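Exonuclease mut-7 homolog (Aedes aegypti, PDB 7JW2) probably trims the 3' ends of AGO1-bound microRNAs through its magnesium-dependent 3'-5' exoribonuclease domain, the part captured in this structure. Local coordinates at residues 156-161 / 197-202; 149-154 / 186-191; 19-24 / 77-82. All coordinates share one frame; numbering follows the deposited sequence.

Contact 1 (156-161 / 197-202); sequences RLCLGK and DAIEKQ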
loop_
_atom_site.group_PDB
_atom_site.type_symbol
_atom_site.label_atom_id
_atom_site.label_comp_id
_atom_site.label_asym_id
_atom_site.label_seq_id
_atom_site.Cartn_x
_atom_site.Cartn_y
_atom_site.Cartn_z
ATOM N N ARG A 156 18.368 -29.041 7.619
ATOM C CA ARG A 156 19.089 -30.227 7.164
ATOM C C ARG A 156 18.150 -31.411 6.969
ATOM O O ARG A 156 18.232 -32.114 5.958
ATOM C CB ARG A 156 20.196 -30.590 8.148
ATOM C CG ARG A 156 21.242 -31.530 7.550
ATOM C CD ARG A 156 22.467 -31.584 8.432
ATOM N NE ARG A 156 22.160 -32.211 9.712
ATOM C CZ ARG A 156 22.049 -31.552 10.864
ATOM N NH1 ARG A 156 22.214 -30.239 10.898
ATOM N NH2 ARG A 156 21.766 -32.209 11.982
ATOM N N LEU A 157 17.245 -31.638 7.929
ATOM C CA LEU A 157 16.314 -32.762 7.837
ATOM C C LEU A 157 15.412 -32.653 6.616
ATOM O O LEU A 157 15.080 -33.665 5.990
ATOM C CB LEU A 157 15.460 -32.839 9.100
ATOM C CG LEU A 157 16.152 -33.285 10.382
ATOM C CD1 LEU A 157 15.349 -32.848 11.583
ATOM C CD2 LEU A 157 16.304 -34.788 10.378
ATOM N N CYS A 158 14.984 -31.440 6.269
ATOM C CA CYS A 158 14.014 -31.287 5.195
ATOM C C CYS A 158 14.654 -31.062 3.837
ATOM O O CYS A 158 14.111 -31.514 2.827
ATOM C CB CYS A 158 13.066 -30.116 5.492
ATOM S SG CYS A 158 11.998 -30.366 6.899
ATOM N N LEU A 159 15.785 -30.363 3.777
ATOM C CA LEU A 159 16.367 -29.979 2.505
ATOM C C LEU A 159 17.736 -30.582 2.228
ATOM O O LEU A 159 18.240 -30.420 1.111
ATOM C CB LEU A 159 16.469 -28.451 2.422
ATOM C CG LEU A 159 15.230 -27.676 2.871
ATOM C CD1 LEU A 159 15.567 -26.206 2.828
ATOM C CD2 LEU A 159 14.012 -27.994 2.008
ATOM N N GLY A 160 18.347 -31.263 3.193
ATOM C CA GLY A 160 19.585 -31.974 2.927
ATOM C C GLY A 160 20.796 -31.095 2.744
ATOM O O GLY A 160 21.807 -31.551 2.199
ATOM N N LYS A 161 20.727 -29.842 3.182
ATOM C CA LYS A 161 21.859 -28.937 3.118
ATOM C C LYS A 161 22.050 -28.251 4.463
ATOM O O LYS A 161 21.142 -28.188 5.296
ATOM C CB LYS A 161 21.677 -27.900 2.003
ATOM C CG LYS A 161 21.682 -28.521 0.616
ATOM C CD LYS A 161 21.289 -27.518 -0.444
ATOM C CE LYS A 161 21.385 -28.132 -1.828
ATOM N NZ LYS A 161 21.603 -27.098 -2.873
ATOM N N ASP A 197 6.753 -27.261 2.993
ATOM C CA ASP A 197 6.456 -28.064 1.810
ATOM C C ASP A 197 6.997 -29.484 1.962
ATOM O O ASP A 197 6.319 -30.458 1.609
ATOM C CB ASP A 197 7.039 -27.373 0.579
ATOM C CG ASP A 197 6.816 -28.149 -0.691
ATOM O OD1 ASP A 197 5.711 -28.050 -1.259
ATOM O OD2 ASP A 197 7.754 -28.842 -1.131
ATOM N N ALA A 198 8.194 -29.628 2.525
ATOM C CA ALA A 198 8.769 -30.963 2.692
ATOM C C ALA A 198 7.978 -31.794 3.696
ATOM O O ALA A 198 7.764 -32.999 3.486
ATOM C CB ALA A 198 10.231 -30.845 3.127
ATOM N N ILE A 199 7.532 -31.179 4.792
ATOM C CA ILE A 199 6.754 -31.904 5.789
ATOM C C ILE A 199 5.391 -32.291 5.229
ATOM O O ILE A 199 4.919 -33.413 5.438
ATOM C CB ILE A 199 6.623 -31.074 7.074
ATOM C CG1 ILE A 199 8.014 -30.884 7.699
ATOM C CG2 ILE A 199 5.679 -31.761 8.049
ATOM C CD1 ILE A 199 8.024 -30.080 8.975
ATOM N N GLU A 200 4.737 -31.367 4.523
ATOM C CA GLU A 200 3.473 -31.657 3.848
ATOM C C GLU A 200 3.592 -32.893 2.963
ATOM O O GLU A 200 2.747 -33.801 3.018
ATOM C CB GLU A 200 3.066 -30.430 3.024
ATOM C CG GLU A 200 1.643 -30.368 2.514
ATOM C CD GLU A 200 1.330 -28.993 1.931
ATOM O OE1 GLU A 200 2.148 -28.484 1.132
ATOM O OE2 GLU A 200 0.283 -28.410 2.286
ATOM N N LYS A 201 4.642 -32.943 2.138
ATOM C CA LYS A 201 4.806 -34.057 1.207
ATOM C C LYS A 201 4.971 -35.377 1.947
ATOM O O LYS A 201 4.421 -36.405 1.529
ATOM C CB LYS A 201 6.000 -33.803 0.287
ATOM C CG LYS A 201 5.705 -32.857 -0.857
ATOM C CD LYS A 201 6.973 -32.466 -1.598
ATOM C CE LYS A 201 6.676 -31.537 -2.773
ATOM N NZ LYS A 201 5.400 -30.782 -2.611
ATOM N N GLN A 202 5.708 -35.374 3.059
ATOM C CA GLN A 202 5.918 -36.626 3.776
ATOM C C GLN A 202 4.673 -37.062 4.547
ATOM O O GLN A 202 4.409 -38.266 4.656
ATOM C CB GLN A 202 7.135 -36.500 4.698
ATOM C CG GLN A 202 7.316 -37.637 5.696
ATOM C CD GLN A 202 7.610 -38.985 5.065
ATOM O OE1 GLN A 202 7.472 -40.011 5.725
ATOM N NE2 GLN A 202 8.034 -38.989 3.801
#
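Cys158, near the end of helix 151-159, meets Ala198 and Ile199 on the long helix 179-205, and small side chains let the two backbones draw close. The Cys158 and Ala198 CA atoms are 5.8 Å apart, and between them CB of Cys158 rests on CB of Ala198 at 3.8 Å. The same Ala198 methyl also lies 3.9 Å from the carbonyl O of Cys158. With the cysteine sulfur beside its own backbone N (chi1 -66°), SG extends past the alanine and touches Ile199 CG1 at 4.1 Å.

Neighbouring side chains pack around part of this contact. Cys158 leans on Phe140 and on Ile195, one turn back along helix 179-205, while Ile199 packs against Leu128 and Val132 of helix 125-132. Just beyond Cys158 the first helix stops: Gly160 N still bonds to Arg156 O, but the glycine has positive phi (73°) and the chain leaves the helical path there. Within helix 179-205, apart from the apolar contact, Lys201 NZ forms a salt bridge with Asp197 OD1, 3.1 Å away. Gln202 OE1 accepts from Arg139 N, tying the loop before helix 151-159 to this helix.

The arrangement is close helix-helix packing through small residues, here within the C-terminal helical part of an RNase H-like 3'-5' exonuclease domain.

Contact 2 (149-154 / 186-191); sequences QNLANL and ALDAFC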
loop_
_atom_site.group_PDB
_atom_site.type_symbol
_atom_site.label_atom_id
_atom_site.label_comp_id
_atom_site.label_asym_id
_atom_site.label_seq_id
_atom_site.Cartn_x
_atom_site.Cartn_y
_atom_site.Cartn_z
ATOM N N GLN A 149 16.422 -29.394 18.461
ATOM C CA GLN A 149 15.256 -28.859 17.752
ATOM C C GLN A 149 15.421 -27.357 17.508
ATOM O O GLN A 149 14.753 -26.515 18.107
ATOM C CB GLN A 149 13.976 -29.168 18.519
ATOM C CG GLN A 149 13.584 -30.640 18.506
ATOM C CD GLN A 149 12.103 -30.859 18.768
ATOM O OE1 GLN A 149 11.510 -31.819 18.269
ATOM N NE2 GLN A 149 11.496 -29.965 19.546
ATOM N N ASN A 150 16.335 -27.034 16.596
ATOM C CA ASN A 150 16.546 -25.671 16.123
ATOM C C ASN A 150 16.330 -25.611 14.614
ATOM O O ASN A 150 16.192 -26.638 13.945
ATOM C CB ASN A 150 17.947 -25.161 16.498
ATOM C CG ASN A 150 19.059 -26.084 16.029
ATOM O OD1 ASN A 150 19.138 -26.449 14.853
ATOM N ND2 ASN A 150 19.930 -26.468 16.957
ATOM N N LEU A 151 16.302 -24.387 14.074
ATOM C CA LEU A 151 15.969 -24.225 12.661
ATOM C C LEU A 151 17.052 -24.809 11.759
ATOM O O LEU A 151 16.745 -25.404 10.719
ATOM C CB LEU A 151 15.720 -22.747 12.332
ATOM C CG LEU A 151 15.438 -22.442 10.861
ATOM C CD1 LEU A 151 14.158 -23.138 10.403
ATOM C CD2 LEU A 151 15.350 -20.934 10.608
ATOM N N ALA A 152 18.324 -24.667 12.140
ATOM C CA ALA A 152 19.390 -25.197 11.299
ATOM C C ALA A 152 19.250 -26.702 11.115
ATOM O O ALA A 152 19.467 -27.225 10.017
ATOM C CB ALA A 152 20.753 -24.863 11.904
ATOM N N ASN A 153 18.876 -27.412 12.173
ATOM C CA ASN A 153 18.715 -28.858 12.053
ATOM C C ASN A 153 17.470 -29.215 11.247
ATOM O O ASN A 153 17.470 -30.202 10.503
ATOM C CB ASN A 153 18.673 -29.496 13.438
ATOM C CG ASN A 153 20.037 -29.510 14.101
ATOM O OD1 ASN A 153 21.055 -29.305 13.440
ATOM N ND2 ASN A 153 20.064 -29.744 15.406
ATOM N N LEU A 154 16.398 -28.428 11.378
ATOM C CA LEU A 154 15.204 -28.685 10.577
ATOM C C LEU A 154 15.478 -28.474 9.093
ATOM O O LEU A 154 14.941 -29.194 8.243
ATOM C CB LEU A 154 14.058 -27.788 11.048
ATOM C CG LEU A 154 12.688 -28.128 10.475
ATOM C CD1 LEU A 154 12.401 -29.634 10.598
ATOM C CD2 LEU A 154 11.622 -27.291 11.181
ATOM N N ALA A 186 17.206 -12.965 4.134
ATOM C CA ALA A 186 16.156 -13.352 3.199
ATOM C C ALA A 186 15.919 -14.856 3.247
ATOM O O ALA A 186 14.766 -15.315 3.234
ATOM C CB ALA A 186 16.522 -12.892 1.787
ATOM N N LEU A 187 16.989 -15.642 3.291
ATOM C CA LEU A 187 16.831 -17.085 3.335
ATOM C C LEU A 187 16.225 -17.556 4.652
ATOM O O LEU A 187 15.550 -18.594 4.678
ATOM C CB LEU A 187 18.183 -17.754 3.082
ATOM C CG LEU A 187 18.146 -19.274 2.924
ATOM C CD1 LEU A 187 17.190 -19.700 1.815
ATOM C CD2 LEU A 187 19.559 -19.787 2.659
ATOM N N ASP A 188 16.429 -16.820 5.757
ATOM C CA ASP A 188 15.906 -17.310 7.027
ATOM C C ASP A 188 14.382 -17.302 7.024
ATOM O O ASP A 188 13.761 -18.130 7.696
ATOM C CB ASP A 188 16.471 -16.511 8.207
ATOM C CG ASP A 188 17.017 -17.424 9.310
ATOM O OD1 ASP A 188 17.881 -18.285 9.010
ATOM O OD2 ASP A 188 16.564 -17.298 10.468
ATOM N N ALA A 189 13.772 -16.395 6.259
ATOM C CA ALA A 189 12.327 -16.454 6.065
ATOM C C ALA A 189 11.948 -17.476 4.991
ATOM O O ALA A 189 11.052 -18.304 5.207
ATOM C CB ALA A 189 11.790 -15.060 5.722
ATOM N N PHE A 190 12.620 -17.447 3.831
ATOM C CA PHE A 190 12.197 -18.295 2.712
ATOM C C PHE A 190 12.294 -19.787 3.044
ATOM O O PHE A 190 11.449 -20.582 2.599
ATOM C CB PHE A 190 13.018 -17.992 1.458
ATOM C CG PHE A 190 12.504 -18.677 0.211
ATOM C CD1 PHE A 190 13.026 -19.897 -0.193
ATOM C CD2 PHE A 190 11.508 -18.092 -0.553
ATOM C CE1 PHE A 190 12.555 -20.527 -1.337
ATOM C CE2 PHE A 190 11.029 -18.707 -1.704
ATOM C CZ PHE A 190 11.561 -19.935 -2.096
ATOM N N CYS A 191 13.302 -20.194 3.814
ATOM C CA CYS A 191 13.476 -21.628 4.059
ATOM C C CYS A 191 12.309 -22.211 4.849
ATOM O O CYS A 191 12.096 -23.434 4.823
ATOM C CB CYS A 191 14.816 -21.893 4.762
ATOM S SG CYS A 191 14.882 -21.491 6.538
#
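Leu151 bridges to helix 179-205 by a single branch, its CD2 methyl touching both Asp188 and Cys191. Just before it in the chain, Asn150 caps the start of helix 151-159. Asn150 OD1 accepts from Asn153 N at 2.9 Å, with the donor almost in line with the side-chain C=O (171°). Its backbone O is used as well, bonded to Leu154 N, so the side chain and the backbone of the cap residue both accept from the first turn.

At Leu151, CG stands anti to the backbone N (chi1 177°), carrying CD2 across to helix 179-205. CD2 sits well above the plane of the Asp188 carboxylate, displaced outward past its oxygens, 3.8 Å from OD2 and 4.0 Å from OD1, a van der Waals contact between a methyl and a polar group. One turn further along, Cys191 SG lies 4.1 Å from that same Leu151 CD2; its position between the backbone N and the carbonyl carbon (chi1 76°) turns it to this side.

Asp188 closes a Tyr-x-x-x-Asp sequence, which is consistent with the Exo III motif of DEDDy 3'-5' exonucleases, where such an aspartate belongs to the metal-dependent active site. Leu151 would then be an apolar neighbour of that site. The helix bearing Asp188 is backed by the central sheet, with Ala186 against Val61 and Met63 and Phe190 against Val61.

Past the cap, Asn153 uses both ends of its amide: ND2 bonds to Asn148 O, and OD1 accepts from Arg156 NH1. Leu154, buried, touches Trp129 on helix 125-132 and Ile195 on helix 179-205.

Contact 3 (19-24 / 77-82); sequences DKFYAM and AALAKN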
loop_
_atom_site.group_PDB
_atom_site.type_symbol
_atom_site.label_atom_id
_atom_site.label_comp_id
_atom_site.label_asym_id
_atom_site.label_seq_id
_atom_site.Cartn_x
_atom_site.Cartn_y
_atom_site.Cartn_z
ATOM N N ASP A 19 7.018 4.125 -0.351
ATOM C CA ASP A 19 6.517 3.558 -1.599
ATOM C C ASP A 19 6.818 2.072 -1.691
ATOM O O ASP A 19 5.981 1.300 -2.159
ATOM C CB ASP A 19 7.096 4.292 -2.810
ATOM C CG ASP A 19 8.615 4.347 -2.830
ATOM O OD1 ASP A 19 9.229 3.774 -3.749
ATOM O OD2 ASP A 19 9.178 4.963 -1.930
ATOM N N LYS A 20 7.994 1.643 -1.236
ATOM C CA LYS A 20 8.338 0.227 -1.291
ATOM C C LYS A 20 7.507 -0.581 -0.305
ATOM O O LYS A 20 7.146 -1.726 -0.598
ATOM C CB LYS A 20 9.838 0.037 -1.022
ATOM C CG LYS A 20 10.709 0.545 -2.159
ATOM C CD LYS A 20 12.188 0.496 -1.812
ATOM C CE LYS A 20 12.996 1.277 -2.846
ATOM N NZ LYS A 20 14.385 1.505 -2.369
ATOM N N PHE A 21 7.187 0.006 0.849
ATOM C CA PHE A 21 6.344 -0.660 1.840
ATOM C C PHE A 21 4.943 -0.929 1.287
ATOM O O PHE A 21 4.399 -2.037 1.432
ATOM C CB PHE A 21 6.290 0.209 3.096
ATOM C CG PHE A 21 5.474 -0.361 4.211
ATOM C CD1 PHE A 21 4.161 0.041 4.388
ATOM C CD2 PHE A 21 6.025 -1.259 5.110
ATOM C CE1 PHE A 21 3.406 -0.468 5.431
ATOM C CE2 PHE A 21 5.268 -1.769 6.153
ATOM C CZ PHE A 21 3.965 -1.372 6.310
ATOM N N TYR A 22 4.344 0.062 0.625
ATOM C CA TYR A 22 2.997 -0.143 0.091
ATOM C C TYR A 22 3.013 -1.048 -1.134
ATOM O O TYR A 22 2.041 -1.772 -1.368
ATOM C CB TYR A 22 2.329 1.210 -0.198
ATOM C CG TYR A 22 1.867 1.825 1.099
ATOM C CD1 TYR A 22 0.814 1.264 1.805
ATOM C CD2 TYR A 22 2.504 2.920 1.647
ATOM C CE1 TYR A 22 0.391 1.789 3.014
ATOM C CE2 TYR A 22 2.083 3.461 2.857
ATOM C CZ TYR A 22 1.036 2.884 3.536
ATOM O OH TYR A 22 0.621 3.409 4.740
ATOM N N ALA A 23 4.097 -1.049 -1.917
ATOM C CA ALA A 23 4.201 -2.022 -3.002
ATOM C C ALA A 23 4.276 -3.441 -2.446
ATOM O O ALA A 23 3.639 -4.369 -2.974
ATOM C CB ALA A 23 5.424 -1.720 -3.871
ATOM N N MET A 24 5.028 -3.623 -1.359
ATOM C CA MET A 24 5.051 -4.909 -0.664
ATOM C C MET A 24 3.657 -5.294 -0.175
ATOM O O MET A 24 3.208 -6.433 -0.369
ATOM C CB MET A 24 6.034 -4.841 0.508
ATOM C CG MET A 24 5.939 -6.046 1.438
ATOM S SD MET A 24 6.845 -5.743 2.977
ATOM C CE MET A 24 5.647 -4.694 3.835
ATOM N N ALA A 77 0.059 -0.617 11.578
ATOM C CA ALA A 77 -1.294 -1.125 11.732
ATOM C C ALA A 77 -1.801 -1.726 10.428
ATOM O O ALA A 77 -2.545 -2.717 10.443
ATOM C CB ALA A 77 -2.210 0.001 12.211
ATOM N N ALA A 78 -1.394 -1.162 9.292
ATOM C CA ALA A 78 -1.835 -1.697 8.009
ATOM C C ALA A 78 -1.206 -3.058 7.737
ATOM O O ALA A 78 -1.861 -3.951 7.188
ATOM C CB ALA A 78 -1.506 -0.723 6.881
ATOM N N LEU A 79 0.053 -3.242 8.122
ATOM C CA LEU A 79 0.692 -4.543 7.959
ATOM C C LEU A 79 0.062 -5.579 8.882
ATOM O O LEU A 79 -0.191 -6.724 8.473
ATOM C CB LEU A 79 2.194 -4.423 8.231
ATOM C CG LEU A 79 3.003 -5.714 8.084
ATOM C CD1 LEU A 79 2.885 -6.243 6.661
ATOM C CD2 LEU A 79 4.453 -5.464 8.458
ATOM N N ALA A 80 -0.205 -5.206 10.130
ATOM C CA ALA A 80 -0.850 -6.146 11.037
ATOM C C ALA A 80 -2.236 -6.531 10.532
ATOM O O ALA A 80 -2.596 -7.715 10.513
ATOM C CB ALA A 80 -0.919 -5.563 12.449
ATOM N N LYS A 81 -3.010 -5.558 10.061
ATOM C CA LYS A 81 -4.383 -5.864 9.679
ATOM C C LYS A 81 -4.450 -6.690 8.401
ATOM O O LYS A 81 -5.295 -7.589 8.283
ATOM C CB LYS A 81 -5.167 -4.572 9.508
ATOM C CG LYS A 81 -6.496 -4.767 8.813
ATOM C CD LYS A 81 -7.259 -3.485 8.831
ATOM C CE LYS A 81 -8.681 -3.683 8.378
ATOM N NZ LYS A 81 -9.202 -2.341 8.045
ATOM N N ASN A 82 -3.608 -6.386 7.418
ATOM C CA ASN A 82 -3.777 -6.959 6.091
ATOM C C ASN A 82 -2.917 -8.189 5.850
ATOM O O ASN A 82 -3.064 -8.830 4.796
ATOM C CB ASN A 82 -3.515 -5.897 5.027
ATOM C CG ASN A 82 -4.609 -4.862 4.991
ATOM O OD1 ASN A 82 -5.721 -5.146 4.545
ATOM N ND2 ASN A 82 -4.321 -3.662 5.489
#
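This is a buried, apolar helix-helix contact, made where helices 18-28 and 73-84 lie against the central sheet. Phe21 and Leu79 carry most of it. The end of the aromatic ring, Phe21 CZ, meets Leu79 CB at 4.0 Å, the approach being oblique; Phe21 holds CG anti to its own backbone N (chi1 -179°), which stretches the ring across to the other helix. One turn on, the methyl CE of Met24 adds a looser touch to Leu79 CD1 at 4.2 Å. Both Met24 and Leu79 also pack on Ile64 of strand 61-65. Phe21 is steadied from its own helix, since its CD1 lies over the centre of the Tyr22 ring, 4.1 Å above the plane.

Helix 73-84 has an internal brace: Asn82 ND2 donates to Ala78 O at 3.0 Å, and that oxygen also accepts from Asn82 N. On the second subunit, Arg30 forms a salt bridge with Asp19, and Lys18 donates to Asn82 OD1. The helix pair covers one face of a sheet in which antiparallel strands 33-40, 50-56 and 61-65 are followed by parallel strands 90-93 and 122-124, the core order of the RNase H-like fold.

How the contacts relate
Along the chain contact 3 closes first; contacts 1 and 2 follow with alternating segments, both joining helix 151-159 to helix 179-205. These two are adjacent, with centres 11 Å apart, so the short helix is held at its beginning by contact 2 and at its end by contact 1. Contact 3 lies about 24 Å from contact 2 and 31 Å from contact 1, centre to centre. Strand 61-65 relates the two regions: Val61 and Met63 face helix 179-205 at contact 2, whereas Tyr62 and Ile64 face the helices of contact 3. One exonuclease domain thus has helical layers on opposite sheet faces; contact 3 lies at the subunit interface, whereas contacts 1 and 2 touch no other chain of the assembly.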